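Local coordinates for protein pyruvate kinase 1 (Trypanosoma brucei brucei, PDB 4KCT) that probably catalyses the last step of glycolysis, phosphate transfer from phosphoenolpyruvate to ADP, and also decarboxylates oxaloacetate, at residues A394-G404 against C417-T428; A471-H481 against N491-P499. All coordinates share one frame; numbering follows the deposited sequence.

Interaction 1 of 2, residues A394-G404 against C417-T428; sequences AKAMLVLSNTG and CPIICVTTRLQT. With FDP (2,6-di-O-phosphono-beta-D-fructofuranose), chain F.
Asn402 reaches over to Thr424 with its amide oxygen: Thr424 OG1 donates to OD1 at 2.8 Å, coming from above the amide plane and not onto a lone pair. A water donates to the same OD1 and to Val422 O, so two donors grip the oxygen and fix the amide's rotation. That rotation turns ND2 onto the sugar phosphate, where it donates to O2P of FDP at 2.9 Å. The backbone O of Asn402 accepts from Thr428 OG1 in the first turn of helix 426-431, at 2.7 Å. Over one face of the Arg425 guanidinium lies that same carbonyl oxygen, while Thr403 CG2 runs alongside the arginine, 3.8 Å from NH1. Thr423 has OG1 anti to the backbone N (chi1 -176°), which brings the hydroxyl into the carbonyl plane of Ser401, where it donates to O at 2.8 Å; OG1 also accepts from Arg425 N, closing an ST turn. Behind this end run strands 396-400 and 419-423, neighbouring parallel strands of a beta-alpha-beta unit joined by helix 405-412, the helix whose N-terminal end, with Gly404 at the N-cap position, faces the 6-phosphate. Asn402 N and Thr403 N both donate to O5P of that phosphate and Ser401 OG to O4P, a cradle of loop donors that the helix end would probably reinforce. Farther back the contact is apolar. On one side of the sheet Leu398 CD1 touches both Ile420 CG2 and Val422 CG2, each at 3.7 Å, beneath helix 455-467. On the reverse side Val399 CG1 meets Ile419 CG2 at 3.8 Å under helix 405-412, and Cys417 SG rests against Met397 CG.

Interaction 2 of 2, residues A471-H481 against N491-P499; sequences ASTGDVVVVVH and NQTRLIYLP. With FDP (2,6-di-O-phosphono-beta-D-fructofuranose), chain F.
Strands 476-481 and 492-497 form an antiparallel hairpin, their axes 4.6 Å apart at closest and their directions 150° apart, with Val477-Ile496, Val479-Arg494 and His481-Gln492 as hydrogen-bonded pairs. Diagonally between the last two pairs, Arg494 NH2 donates to His481 NE2 at 2.9 Å; the donor lies in the imidazole plane, at the ring edge, though the ring nitrogen is tilted 20° from the guanidinium plane. A bend at chi3 (-79°) turns the guanidinium across toward strand 476-481 and the histidine, and Ile496 CD1 settles over the centre of the guanidinium face. The same methyl touches Val479 CG2 at 3.5 Å, leaving the charged group with an apolar lid. A water donates to Val479 O and Gln492 OE1 and accepts from Arg494 NE, linking the two strands; it sits over one face of the His481 ring and in plane at the edge of the guanidinium. On the reverse side of the sheet Val478 lies alongside Leu495, CG2 to CD2, while its CG1 presses tightly on Thr493 CG2 at 3.3 Å. Val476 CG2 reaches Tyr497 CE2 obliquely, and Gly474 O stands at the edge of that ring. The type II turn from Ser472 to Asp475, with Ala471 just before it, receives the chain end: Leu498 CD1 packs against Ala471 CB, Gly474 N donates to Leu498 O at 2.8 Å, and Thr473 OG1 donates to Pro499 O from above the carboxylate plane. Lys466 NZ bonds both Thr473 OG1 and Pro499 O. Helix 377-392 covers the Val480, Thr493 and Leu495 side; helix 455-467 covers Val477, His481, Arg494 and Leu498. Strand 396-400 flanks 476-481, and across strand 492-497 the sheet continues into a neighbouring subunit, whose Asp483 forms a salt bridge with Arg494.

In the fold
Interactions 1 and 2 are adjacent parts of one mixed sheet, with centres about 13 Å apart. Strand 396-400 lies beside strand 476-481, and probable hydrogen bonds join them: Leu398 N to Val478 O and Val480 N to Leu398 O, both 2.8 Å. Both contacts end at FDP. Interaction 1 grips both phosphates and bonds the sugar through Leu400 O, whereas interaction 2 only approaches the sugar, with His481 CA 3.4 Å from FDP O4. Lys454, Arg457, Ser406, Ala482 and Gly488 add further bonds to the ligand. Interaction 2 also carries the sheet into a neighbouring subunit, so one sheet runs from the effector site, held chiefly by 394-404, to the subunit interface on strand 492-497, separate from the barrel's pyruvate site.

Interaction 1 of 2, residues A394-G404 against C417-T428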
loop_
_atom_site.group_PDB
_atom_site.type_symbol
_atom_site.label_atom_id
_atom_site.label_comp_id
_atom_site.label_asym_id
_atom_site.label_seq_id
_atom_site.Cartn_x
_atom_site.Cartn_y
_atom_site.Cartn_z
ATOM N N ALA A 394 24.604 -1.536 -4.142
ATOM C CA ALA A 394 25.829 -0.793 -4.434
ATOM C C ALA A 394 26.420 -0.263 -3.128
ATOM O O ALA A 394 25.683 0.203 -2.263
ATOM C CB ALA A 394 25.527 0.369 -5.372
ATOM N N LYS A 395 27.753 -0.232 -3.029
ATOM C CA LYS A 395 28.398 0.343 -1.836
ATOM C C LYS A 395 28.668 1.844 -1.958
ATOM O O LYS A 395 28.876 2.540 -0.944
ATOM C CB LYS A 395 29.685 -0.419 -1.499
ATOM C CG LYS A 395 29.404 -1.841 -1.045
ATOM C CD LYS A 395 30.543 -2.430 -0.252
ATOM C CE LYS A 395 30.155 -3.792 0.275
ATOM N NZ LYS A 395 31.367 -4.621 0.534
ATOM N N ALA A 396 28.605 2.350 -3.177
ATOM C CA ALA A 396 28.695 3.792 -3.385
ATOM C C ALA A 396 28.037 4.202 -4.675
ATOM O O ALA A 396 27.881 3.392 -5.598
ATOM C CB ALA A 396 30.172 4.257 -3.369
ATOM N N MET A 397 27.754 5.491 -4.783
ATOM C CA MET A 397 27.404 6.080 -6.051
ATOM C C MET A 397 28.439 7.145 -6.343
ATOM O O MET A 397 29.098 7.643 -5.429
ATOM C CB MET A 397 26.015 6.712 -5.957
ATOM C CG MET A 397 24.920 5.699 -5.562
ATOM S SD MET A 397 23.280 6.475 -5.534
ATOM C CE MET A 397 23.025 6.826 -7.291
ATOM N N LEU A 398 28.584 7.485 -7.611
ATOM C CA LEU A 398 29.554 8.470 -8.046
ATOM C C LEU A 398 28.834 9.379 -9.039
ATOM O O LEU A 398 28.155 8.883 -9.938
ATOM C CB LEU A 398 30.723 7.745 -8.746
ATOM C CG LEU A 398 31.786 8.571 -9.473
ATOM C CD1 LEU A 398 32.389 9.587 -8.535
ATOM C CD2 LEU A 398 32.873 7.610 -9.957
ATOM N N VAL A 399 28.914 10.697 -8.835
ATOM C CA VAL A 399 28.253 11.652 -9.731
ATOM C C VAL A 399 29.227 12.786 -10.073
ATOM O O VAL A 399 30.006 13.220 -9.218
ATOM C CB VAL A 399 26.949 12.238 -9.098
ATOM C CG1 VAL A 399 27.244 12.944 -7.758
ATOM C CG2 VAL A 399 26.213 13.173 -10.085
ATOM N N LEU A 400 29.270 13.170 -11.349
ATOM C CA LEU A 400 30.008 14.392 -11.755
ATOM C C LEU A 400 29.090 15.601 -11.643
ATOM O O LEU A 400 27.986 15.600 -12.199
ATOM C CB LEU A 400 30.511 14.267 -13.203
ATOM C CG LEU A 400 31.852 13.525 -13.382
ATOM C CD1 LEU A 400 31.867 12.238 -12.576
ATOM C CD2 LEU A 400 32.116 13.242 -14.863
ATOM N N SER A 401 29.466 16.567 -10.807
ATOM C CA SER A 401 28.637 17.759 -10.654
ATOM C C SER A 401 29.524 18.962 -10.490
ATOM O O SER A 401 30.425 18.954 -9.673
ATOM C CB SER A 401 27.702 17.638 -9.433
ATOM O OG SER A 401 26.815 18.749 -9.393
ATOM N N ASN A 402 29.295 19.976 -11.310
ATOM C CA ASN A 402 30.084 21.195 -11.234
ATOM C C ASN A 402 29.429 22.255 -10.366
ATOM O O ASN A 402 30.117 22.937 -9.586
ATOM C CB ASN A 402 30.359 21.729 -12.643
ATOM C CG ASN A 402 31.010 20.681 -13.532
ATOM O OD1 ASN A 402 32.003 20.056 -13.139
ATOM N ND2 ASN A 402 30.371 20.380 -14.656
ATOM N N THR A 403 28.102 22.327 -10.407
ATOM C CA THR A 403 27.372 23.338 -9.620
ATOM C C THR A 403 26.932 22.740 -8.275
ATOM O O THR A 403 26.443 23.450 -7.419
ATOM C CB THR A 403 26.103 23.831 -10.345
ATOM O OG1 THR A 403 25.163 22.738 -10.479
ATOM C CG2 THR A 403 26.450 24.392 -11.743
ATOM N N GLY A 404 26.936 21.418 -8.182
ATOM C CA GLY A 404 26.331 20.745 -7.024
ATOM C C GLY A 404 24.953 20.165 -7.319
ATOM O O GLY A 404 24.468 19.321 -6.583
ATOM N N CYS A 417 23.922 4.588 0.748
ATOM C CA CYS A 417 25.398 4.511 0.614
ATOM C C CYS A 417 25.947 5.917 0.413
ATOM O O CYS A 417 25.190 6.811 0.098
ATOM C CB CYS A 417 25.783 3.637 -0.592
ATOM S SG CYS A 417 25.044 4.185 -2.161
ATOM N N PRO A 418 27.293 6.073 0.424
ATOM C CA PRO A 418 27.889 7.374 0.141
ATOM C C PRO A 418 27.661 7.815 -1.317
ATOM O O PRO A 418 27.567 6.968 -2.239
ATOM C CB PRO A 418 29.389 7.138 0.384
ATOM C CG PRO A 418 29.429 5.981 1.331
ATOM C CD PRO A 418 28.287 5.102 0.925
ATOM N N ILE A 419 27.511 9.109 -1.510
ATOM C CA ILE A 419 27.482 9.685 -2.853
ATOM C C ILE A 419 28.783 10.457 -3.073
ATOM O O ILE A 419 28.980 11.551 -2.522
ATOM C CB ILE A 419 26.342 10.684 -2.992
ATOM C CG1 ILE A 419 25.000 10.033 -2.647
ATOM C CG2 ILE A 419 26.335 11.322 -4.394
ATOM C CD1 ILE A 419 23.893 11.067 -2.495
ATOM N N ILE A 420 29.702 9.857 -3.817
ATOM C CA ILE A 420 30.934 10.540 -4.167
ATOM C C ILE A 420 30.683 11.516 -5.306
ATOM O O ILE A 420 30.183 11.127 -6.351
ATOM C CB ILE A 420 32.001 9.523 -4.614
ATOM C CG1 ILE A 420 32.282 8.528 -3.461
ATOM C CG2 ILE A 420 33.279 10.248 -5.046
ATOM C CD1 ILE A 420 33.086 7.324 -3.895
ATOM N N CYS A 421 30.962 12.797 -5.074
ATOM C CA CYS A 421 30.772 13.788 -6.095
ATOM C C CYS A 421 32.147 14.312 -6.538
ATOM O O CYS A 421 32.906 14.892 -5.721
ATOM C CB CYS A 421 29.931 14.945 -5.569
ATOM S SG CYS A 421 29.813 16.325 -6.756
ATOM N N VAL A 422 32.473 14.099 -7.809
ATOM C CA VAL A 422 33.656 14.721 -8.399
ATOM C C VAL A 422 33.266 16.044 -9.035
ATOM O O VAL A 422 32.370 16.098 -9.913
ATOM C CB VAL A 422 34.334 13.815 -9.441
ATOM C CG1 VAL A 422 35.575 14.512 -10.011
ATOM C CG2 VAL A 422 34.739 12.488 -8.792
ATOM N N THR A 423 33.851 17.119 -8.523
ATOM C CA THR A 423 33.478 18.440 -8.940
ATOM C C THR A 423 34.689 19.213 -9.450
ATOM O O THR A 423 35.820 18.958 -9.044
ATOM C CB THR A 423 32.781 19.224 -7.785
ATOM O OG1 THR A 423 32.344 20.493 -8.269
ATOM C CG2 THR A 423 33.734 19.432 -6.614
ATOM N N THR A 424 34.443 20.203 -10.291
ATOM C CA THR A 424 35.519 21.064 -10.790
ATOM C C THR A 424 35.594 22.398 -10.034
ATOM O O THR A 424 36.369 23.282 -10.411
ATOM C CB THR A 424 35.294 21.377 -12.279
ATOM O OG1 THR A 424 33.960 21.864 -12.444
ATOM C CG2 THR A 424 35.455 20.108 -13.113
ATOM N N ARG A 425 34.783 22.555 -8.987
ATOM C CA ARG A 425 34.790 23.782 -8.191
ATOM C C ARG A 425 34.986 23.519 -6.708
ATOM O O ARG A 425 34.203 22.802 -6.087
ATOM C CB ARG A 425 33.501 24.568 -8.392
ATOM C CG ARG A 425 33.313 25.095 -9.796
ATOM C CD ARG A 425 32.008 25.860 -9.919
ATOM N NE ARG A 425 31.469 25.706 -11.263
ATOM C CZ ARG A 425 30.224 26.009 -11.620
ATOM N NH1 ARG A 425 29.386 26.581 -10.753
ATOM N NH2 ARG A 425 29.827 25.761 -12.855
ATOM N N LEU A 426 35.997 24.155 -6.120
ATOM C CA LEU A 426 36.210 24.038 -4.678
ATOM C C LEU A 426 35.019 24.543 -3.870
ATOM O O LEU A 426 34.678 23.980 -2.835
ATOM C CB LEU A 426 37.481 24.783 -4.259
ATOM C CG LEU A 426 38.787 24.119 -4.738
ATOM C CD1 LEU A 426 39.962 25.098 -4.622
ATOM C CD2 LEU A 426 39.048 22.859 -3.919
ATOM N N GLN A 427 34.371 25.600 -4.337
ATOM C CA GLN A 427 33.222 26.076 -3.598
ATOM C C GLN A 427 32.090 25.041 -3.608
ATOM O O GLN A 427 31.315 24.957 -2.654
ATOM C CB GLN A 427 32.711 27.391 -4.139
ATOM C CG GLN A 427 31.509 27.895 -3.351
ATOM C CD GLN A 427 31.379 29.406 -3.381
ATOM O OE1 GLN A 427 30.951 29.967 -4.369
ATOM N NE2 GLN A 427 31.702 30.060 -2.267
ATOM N N THR A 428 31.985 24.260 -4.690
ATOM C CA THR A 428 30.989 23.196 -4.710
ATOM C C THR A 428 31.263 22.105 -3.687
ATOM O O THR A 428 30.339 21.671 -2.984
ATOM C CB THR A 428 30.778 22.626 -6.121
ATOM O OG1 THR A 428 30.183 23.650 -6.937
ATOM C CG2 THR A 428 29.829 21.402 -6.082
HETATM P P1 FDP F . 30.414 17.947 -17.730
HETATM O O1P FDP F . 30.798 16.505 -17.988
HETATM O O2P FDP F . 31.320 18.601 -16.718
HETATM O O3P FDP F . 30.132 18.771 -18.976
HETATM O O1 FDP F . 27.475 18.891 -19.185
HETATM C C1 FDP F . 27.485 17.502 -18.845
HETATM C C2 FDP F . 27.704 17.369 -17.343
HETATM O O2 FDP F . 28.993 17.898 -16.922
HETATM C C3 FDP F . 27.545 15.936 -16.845
HETATM O O3 FDP F . 28.674 15.129 -17.169
HETATM C C4 FDP F . 27.447 16.174 -15.347
HETATM O O4 FDP F . 26.935 15.040 -14.626
HETATM C C5 FDP F . 26.499 17.363 -15.307
HETATM O O5 FDP F . 26.676 18.055 -16.597
HETATM C C6 FDP F . 26.831 18.286 -14.142
HETATM O O6 FDP F . 25.736 19.190 -13.972
HETATM P P2 FDP F . 25.641 20.062 -12.611
HETATM O O4P FDP F . 25.396 19.027 -11.499
HETATM O O5P FDP F . 26.971 20.743 -12.535
HETATM O O6P FDP F . 24.461 20.975 -12.836
HETATM O O HOH W 1 32.696 17.441 -12.507
#

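Interaction 2 of 2, residues A471-H481 against N491-P499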
loop_
_atom_site.group_PDB
_atom_site.type_symbol
_atom_site.label_atom_id
_atom_site.label_comp_id
_atom_site.label_asym_id
_atom_site.label_seq_id
_atom_site.Cartn_x
_atom_site.Cartn_y
_atom_site.Cartn_z
ATOM N N ALA A 471 34.477 1.380 -0.970
ATOM C CA ALA A 471 34.262 0.207 -1.784
ATOM C C ALA A 471 35.620 -0.363 -2.188
ATOM O O ALA A 471 36.614 0.350 -2.213
ATOM C CB ALA A 471 33.446 0.583 -3.022
ATOM N N SER A 472 35.667 -1.647 -2.490
ATOM C CA SER A 472 36.881 -2.209 -3.032
ATOM C C SER A 472 36.692 -2.955 -4.331
ATOM O O SER A 472 35.580 -3.093 -4.836
ATOM C CB SER A 472 37.601 -3.074 -2.009
ATOM O OG SER A 472 36.712 -3.632 -1.078
ATOM N N THR A 473 37.801 -3.438 -4.861
ATOM C CA THR A 473 37.819 -4.177 -6.091
ATOM C C THR A 473 36.689 -5.185 -6.111
ATOM O O THR A 473 36.434 -5.849 -5.117
ATOM C CB THR A 473 39.187 -4.889 -6.232
ATOM O OG1 THR A 473 40.204 -3.885 -6.332
ATOM C CG2 THR A 473 39.222 -5.773 -7.484
ATOM N N GLY A 474 35.944 -5.213 -7.213
ATOM C CA GLY A 474 34.843 -6.167 -7.365
ATOM C C GLY A 474 33.499 -5.671 -6.846
ATOM O O GLY A 474 32.498 -6.303 -7.062
ATOM N N ASP A 475 33.477 -4.547 -6.135
ATOM C CA ASP A 475 32.184 -3.957 -5.722
ATOM C C ASP A 475 31.547 -3.202 -6.893
ATOM O O ASP A 475 32.248 -2.515 -7.660
ATOM C CB ASP A 475 32.355 -3.001 -4.521
ATOM C CG ASP A 475 32.686 -3.758 -3.190
ATOM O OD1 ASP A 475 32.333 -4.946 -3.068
ATOM O OD2 ASP A 475 33.348 -3.174 -2.314
ATOM N N VAL A 476 30.212 -3.171 -6.901
ATOM C CA VAL A 476 29.475 -2.351 -7.864
ATOM C C VAL A 476 29.364 -0.902 -7.376
ATOM O O VAL A 476 29.038 -0.655 -6.229
ATOM C CB VAL A 476 28.060 -2.900 -8.126
ATOM C CG1 VAL A 476 27.431 -2.190 -9.334
ATOM C CG2 VAL A 476 28.110 -4.381 -8.369
ATOM N N VAL A 477 29.585 0.053 -8.281
ATOM C CA VAL A 477 29.334 1.469 -7.998
ATOM C C VAL A 477 28.402 2.007 -9.075
ATOM O O VAL A 477 28.504 1.604 -10.235
ATOM C CB VAL A 477 30.638 2.273 -8.034
ATOM C CG1 VAL A 477 30.354 3.770 -7.947
ATOM C CG2 VAL A 477 31.531 1.863 -6.878
ATOM N N VAL A 478 27.423 2.821 -8.683
ATOM C CA VAL A 478 26.504 3.417 -9.662
ATOM C C VAL A 478 27.045 4.784 -10.051
ATOM O O VAL A 478 27.287 5.631 -9.183
ATOM C CB VAL A 478 25.065 3.552 -9.104
ATOM C CG1 VAL A 478 24.137 4.171 -10.186
ATOM C CG2 VAL A 478 24.542 2.172 -8.651
ATOM N N VAL A 479 27.251 4.999 -11.351
ATOM C CA VAL A 479 28.007 6.168 -11.834
ATOM C C VAL A 479 27.097 7.003 -12.729
ATOM O O VAL A 479 26.580 6.511 -13.728
ATOM C CB VAL A 479 29.229 5.741 -12.650
ATOM C CG1 VAL A 479 30.006 6.959 -13.164
ATOM C CG2 VAL A 479 30.119 4.817 -11.824
ATOM N N VAL A 480 26.964 8.279 -12.399
ATOM C CA VAL A 480 26.003 9.150 -13.064
ATOM C C VAL A 480 26.758 10.356 -13.644
ATOM O O VAL A 480 27.473 11.066 -12.915
ATOM C CB VAL A 480 24.946 9.661 -12.063
ATOM C CG1 VAL A 480 24.026 10.708 -12.725
ATOM C CG2 VAL A 480 24.132 8.477 -11.485
ATOM N N HIS A 481 26.597 10.586 -14.944
ATOM C CA HIS A 481 27.076 11.822 -15.596
ATOM C C HIS A 481 26.439 11.908 -16.961
ATOM O O HIS A 481 25.459 11.210 -17.220
ATOM C CB HIS A 481 28.617 11.865 -15.689
ATOM C CG HIS A 481 29.242 10.622 -16.301
ATOM N ND1 HIS A 481 29.241 10.377 -17.649
ATOM C CD2 HIS A 481 29.993 9.598 -15.719
ATOM C CE1 HIS A 481 29.912 9.220 -17.894
ATOM N NE2 HIS A 481 30.400 8.762 -16.728
ATOM N N ASN A 491 22.602 12.639 -18.253
ATOM C CA ASN A 491 21.533 11.858 -18.895
ATOM C C ASN A 491 21.814 10.361 -18.872
ATOM O O ASN A 491 21.147 9.599 -19.567
ATOM C CB ASN A 491 21.313 12.321 -20.349
ATOM C CG ASN A 491 22.431 11.877 -21.283
ATOM O OD1 ASN A 491 23.616 11.941 -20.933
ATOM N ND2 ASN A 491 22.049 11.326 -22.458
ATOM N N GLN A 492 22.808 9.944 -18.091
ATOM C CA GLN A 492 23.332 8.579 -18.208
ATOM C C GLN A 492 23.607 8.025 -16.789
ATOM O O GLN A 492 24.154 8.733 -15.955
ATOM C CB GLN A 492 24.648 8.603 -19.013
ATOM C CG GLN A 492 25.329 7.238 -19.110
ATOM C CD GLN A 492 26.609 7.292 -19.915
ATOM O OE1 GLN A 492 27.727 7.235 -19.362
ATOM N NE2 GLN A 492 26.467 7.404 -21.213
ATOM N N THR A 493 23.274 6.751 -16.557
ATOM C CA THR A 493 23.725 6.021 -15.355
ATOM C C THR A 493 24.342 4.719 -15.814
ATOM O O THR A 493 23.794 4.057 -16.720
ATOM C CB THR A 493 22.520 5.576 -14.485
ATOM O OG1 THR A 493 21.530 6.608 -14.424
ATOM C CG2 THR A 493 22.972 5.197 -13.063
ATOM N N ARG A 494 25.394 4.282 -15.121
ATOM C CA ARG A 494 26.110 3.016 -15.463
ATOM C C ARG A 494 26.344 2.280 -14.148
ATOM O O ARG A 494 26.670 2.917 -13.147
ATOM C CB ARG A 494 27.499 3.316 -16.031
ATOM C CG ARG A 494 27.518 3.999 -17.375
ATOM C CD ARG A 494 28.931 4.056 -17.887
ATOM N NE ARG A 494 29.727 5.120 -17.283
ATOM C CZ ARG A 494 31.057 5.108 -17.283
ATOM N NH1 ARG A 494 31.705 4.076 -17.823
ATOM N NH2 ARG A 494 31.732 6.152 -16.852
ATOM N N LEU A 495 26.313 0.959 -14.180
ATOM C CA LEU A 495 26.831 0.162 -13.069
ATOM C C LEU A 495 28.210 -0.319 -13.449
ATOM O O LEU A 495 28.366 -0.981 -14.459
ATOM C CB LEU A 495 25.949 -1.057 -12.800
ATOM C CG LEU A 495 24.464 -0.834 -12.515
ATOM C CD1 LEU A 495 23.888 -1.897 -11.578
ATOM C CD2 LEU A 495 24.196 0.549 -11.999
ATOM N N ILE A 496 29.202 0.012 -12.633
ATOM C CA ILE A 496 30.590 -0.331 -12.917
ATOM C C ILE A 496 31.143 -1.147 -11.750
ATOM O O ILE A 496 30.877 -0.823 -10.591
ATOM C CB ILE A 496 31.415 0.952 -13.091
ATOM C CG1 ILE A 496 30.971 1.659 -14.372
ATOM C CG2 ILE A 496 32.912 0.639 -13.167
ATOM C CD1 ILE A 496 31.549 3.050 -14.511
ATOM N N TYR A 497 31.847 -2.232 -12.049
ATOM C CA TYR A 497 32.607 -2.942 -11.024
ATOM C C TYR A 497 33.969 -2.282 -10.828
ATOM O O TYR A 497 34.711 -2.083 -11.790
ATOM C CB TYR A 497 32.833 -4.402 -11.428
ATOM C CG TYR A 497 31.616 -5.230 -11.359
ATOM C CD1 TYR A 497 30.822 -5.426 -12.483
ATOM C CD2 TYR A 497 31.209 -5.793 -10.155
ATOM C CE1 TYR A 497 29.673 -6.191 -12.414
ATOM C CE2 TYR A 497 30.042 -6.510 -10.062
ATOM C CZ TYR A 497 29.282 -6.722 -11.190
ATOM O OH TYR A 497 28.160 -7.506 -11.101
ATOM N N LEU A 498 34.355 -2.074 -9.580
ATOM C CA LEU A 498 35.674 -1.522 -9.300
ATOM C C LEU A 498 36.738 -2.483 -9.722
ATOM O O LEU A 498 36.658 -3.671 -9.405
ATOM C CB LEU A 498 35.838 -1.220 -7.834
ATOM C CG LEU A 498 35.178 0.056 -7.387
ATOM C CD1 LEU A 498 35.300 0.138 -5.882
ATOM C CD2 LEU A 498 35.844 1.247 -8.038
ATOM N N PRO A 499 37.701 -1.993 -10.506
ATOM C CA PRO A 499 38.831 -2.807 -10.961
ATOM C C PRO A 499 39.832 -3.061 -9.828
ATOM O O PRO A 499 39.840 -2.364 -8.790
ATOM C CB PRO A 499 39.465 -1.946 -12.059
ATOM C CG PRO A 499 39.089 -0.540 -11.715
ATOM C CD PRO A 499 37.773 -0.596 -10.985
ATOM O OXT PRO A 499 40.608 -4.014 -9.898
HETATM P P1 FDP F . 30.414 17.947 -17.730
HETATM O O1P FDP F . 30.798 16.505 -17.988
HETATM O O2P FDP F . 31.320 18.601 -16.718
HETATM O O3P FDP F . 30.132 18.771 -18.976
HETATM O O1 FDP F . 27.475 18.891 -19.185
HETATM C C1 FDP F . 27.485 17.502 -18.845
HETATM C C2 FDP F . 27.704 17.369 -17.343
HETATM O O2 FDP F . 28.993 17.898 -16.922
HETATM C C3 FDP F . 27.545 15.936 -16.845
HETATM O O3 FDP F . 28.674 15.129 -17.169
HETATM C C4 FDP F . 27.447 16.174 -15.347
HETATM O O4 FDP F . 26.935 15.040 -14.626
HETATM C C5 FDP F . 26.499 17.363 -15.307
HETATM O O5 FDP F . 26.676 18.055 -16.597
HETATM C C6 FDP F . 26.831 18.286 -14.142
HETATM O O6 FDP F . 25.736 19.190 -13.972
HETATM P P2 FDP F . 25.641 20.062 -12.611
HETATM O O4P FDP F . 25.396 19.027 -11.499
HETATM O O5P FDP F . 26.971 20.743 -12.535
HETATM O O6P FDP F . 24.461 20.975 -12.836
HETATM O O HOH W 2 27.651 7.321 -16.271
#